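Local coordinates for protein CofB (Escherichia coli, PDB 5AX6) that serves as the trimeric minor pilin of the CFA/III type IVb pilus of enterotoxigenic Escherichia coli and probably takes part in pilus assembly, at residues 81-84 / 85-89. Sequence-based numbering, arbitrary orientation.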
loop_
_atom_site.group_PDB
_atom_site.type_symbol
_atom_site.label_atom_id
_atom_site.label_comp_id
_atom_site.label_asym_id
_atom_site.label_seq_id
_atom_site.Cartn_x
_atom_site.Cartn_y
_atom_site.Cartn_z
ATOM N N THR A 81 -44.177 -17.564 -15.317
ATOM C CA THR A 81 -43.973 -16.130 -15.522
ATOM C C THR A 81 -42.770 -15.916 -16.427
ATOM O O THR A 81 -41.940 -16.809 -16.576
ATOM C CB THR A 81 -43.736 -15.374 -14.197
ATOM O OG1 THR A 81 -42.408 -15.640 -13.728
ATOM C CG2 THR A 81 -44.741 -15.802 -13.131
ATOM N N SER A 82 -42.678 -14.727 -17.012
ATOM C CA SER A 82 -41.565 -14.392 -17.896
ATOM C C SER A 82 -40.617 -13.436 -17.197
ATOM O O SER A 82 -39.608 -12.998 -17.764
ATOM C CB SER A 82 -42.084 -13.769 -19.192
ATOM O OG SER A 82 -43.048 -14.608 -19.803
ATOM N N THR A 83 -40.938 -13.152 -15.942
ATOM C CA THR A 83 -40.294 -12.083 -15.190
ATOM C C THR A 83 -38.777 -12.181 -15.141
ATOM O O THR A 83 -38.095 -11.157 -15.125
ATOM C CB THR A 83 -40.838 -12.050 -13.758
ATOM O OG1 THR A 83 -42.246 -11.796 -13.826
ATOM C CG2 THR A 83 -40.169 -10.925 -12.962
ATOM N N ARG A 84 -38.237 -13.400 -15.136
ATOM C CA ARG A 84 -36.790 -13.538 -14.995
ATOM C C ARG A 84 -36.022 -12.858 -16.125
ATOM O O ARG A 84 -34.905 -12.370 -15.915
ATOM C CB ARG A 84 -36.379 -15.018 -14.906
ATOM C CG ARG A 84 -34.968 -15.177 -14.341
ATOM C CD ARG A 84 -34.498 -16.637 -14.236
ATOM N NE ARG A 84 -33.211 -16.714 -13.540
ATOM C CZ ARG A 84 -33.082 -16.820 -12.224
ATOM N NH1 ARG A 84 -34.165 -16.886 -11.457
ATOM N NH2 ARG A 84 -31.876 -16.865 -11.675
ATOM N N ILE A 85 -36.604 -12.802 -17.318
ATOM C CA ILE A 85 -35.878 -12.226 -18.450
ATOM C C ILE A 85 -35.550 -10.751 -18.250
ATOM O O ILE A 85 -34.554 -10.264 -18.774
ATOM C CB ILE A 85 -36.650 -12.397 -19.779
ATOM C CG1 ILE A 85 -37.828 -11.433 -19.863
ATOM C CG2 ILE A 85 -37.102 -13.859 -19.956
ATOM C CD1 ILE A 85 -38.461 -11.374 -21.239
ATOM N N PHE A 86 -36.350 -10.044 -17.461
ATOM C CA PHE A 86 -36.092 -8.615 -17.258
ATOM C C PHE A 86 -35.000 -8.330 -16.224
ATOM O O PHE A 86 -34.514 -7.203 -16.121
ATOM C CB PHE A 86 -37.404 -7.924 -16.867
ATOM C CG PHE A 86 -38.475 -8.107 -17.899
ATOM C CD1 PHE A 86 -38.482 -7.321 -19.039
ATOM C CD2 PHE A 86 -39.433 -9.113 -17.771
ATOM C CE1 PHE A 86 -39.448 -7.500 -20.016
ATOM C CE2 PHE A 86 -40.405 -9.287 -18.755
ATOM C CZ PHE A 86 -40.403 -8.486 -19.873
ATOM N N PHE A 87 -34.613 -9.350 -15.468
ATOM C CA PHE A 87 -33.569 -9.200 -14.461
ATOM C C PHE A 87 -32.327 -10.007 -14.806
ATOM O O PHE A 87 -31.442 -10.192 -13.966
ATOM C CB PHE A 87 -34.099 -9.612 -13.097
ATOM C CG PHE A 87 -35.215 -8.742 -12.632
ATOM C CD1 PHE A 87 -34.942 -7.533 -12.008
ATOM C CD2 PHE A 87 -36.534 -9.106 -12.861
ATOM C CE1 PHE A 87 -35.970 -6.702 -11.597
ATOM C CE2 PHE A 87 -37.574 -8.288 -12.454
ATOM C CZ PHE A 87 -37.292 -7.074 -11.820
ATOM N N THR A 88 -32.268 -10.482 -16.044
ATOM C CA THR A 88 -31.085 -11.202 -16.513
ATOM C C THR A 88 -30.622 -10.635 -17.854
ATOM O O THR A 88 -31.363 -9.924 -18.510
ATOM C CB THR A 88 -31.350 -12.719 -16.637
ATOM O OG1 THR A 88 -32.535 -12.943 -17.412
ATOM C CG2 THR A 88 -31.529 -13.329 -15.249
ATOM N N ARG A 89 -29.389 -10.930 -18.245
ATOM C CA ARG A 89 -28.840 -10.332 -19.465
ATOM C C ARG A 89 -29.654 -10.665 -20.707
ATOM O O ARG A 89 -30.125 -11.790 -20.872
ATOM C CB ARG A 89 -27.400 -10.786 -19.683
ATOM C CG ARG A 89 -26.415 -10.305 -18.626
ATOM C CD ARG A 89 -24.996 -10.785 -18.949
ATOM N NE ARG A 89 -24.913 -12.247 -19.023
ATOM C CZ ARG A 89 -24.780 -12.945 -20.152
ATOM N NH1 ARG A 89 -24.713 -12.323 -21.321
ATOM N NH2 ARG A 89 -24.717 -14.275 -20.110
#
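Arg84 O is gripped twice: the hydroxyl of Thr88 gives it a hydrogen bond, OG1 to Arg84 O 2.9 Å, and the amide of Phe87 reaches the same oxygen, N to O 3.1 Å. Both donors stand well out of the carbonyl plane and on opposite faces of it, the amide 59° out. The Thr88 hydroxyl gets there because OG1 sits between its own backbone N and carbonyl carbon (chi1 51°), its CB directed back at the preceding turn. Two further i to i+3 bonds come before, from Ile85 N to Ser82 O (3.0 Å) and from Phe86 N to Thr83 O (3.1 Å). Three successive bonds of this spacing make a run of overlapping turns, lying in the pilin domain's loop between strands 75-76 and 121-130. With an alanine here in place of Thr88, lacking both hydroxyl and methyl, Arg84 O would probably be left with the Phe87 amide as its one donor from this turn, and the Arg84 chain would lose a neighbour. That methyl, Thr88 CG2, lies 4.0 Å from Arg84 CG, the two side chains crossing at about a right angle, while the guanidinium continues to a salt bridge with Glu17 of helix 4-25. Thr83 and Phe87 run side by side, Thr83 CG2 3.7 Å from Phe87 CE2; Thr83 OG1 bonds instead to Asn76 O. The Phe87 ring also turns its edge to Thr83 O, CD2 to O 3.4 Å.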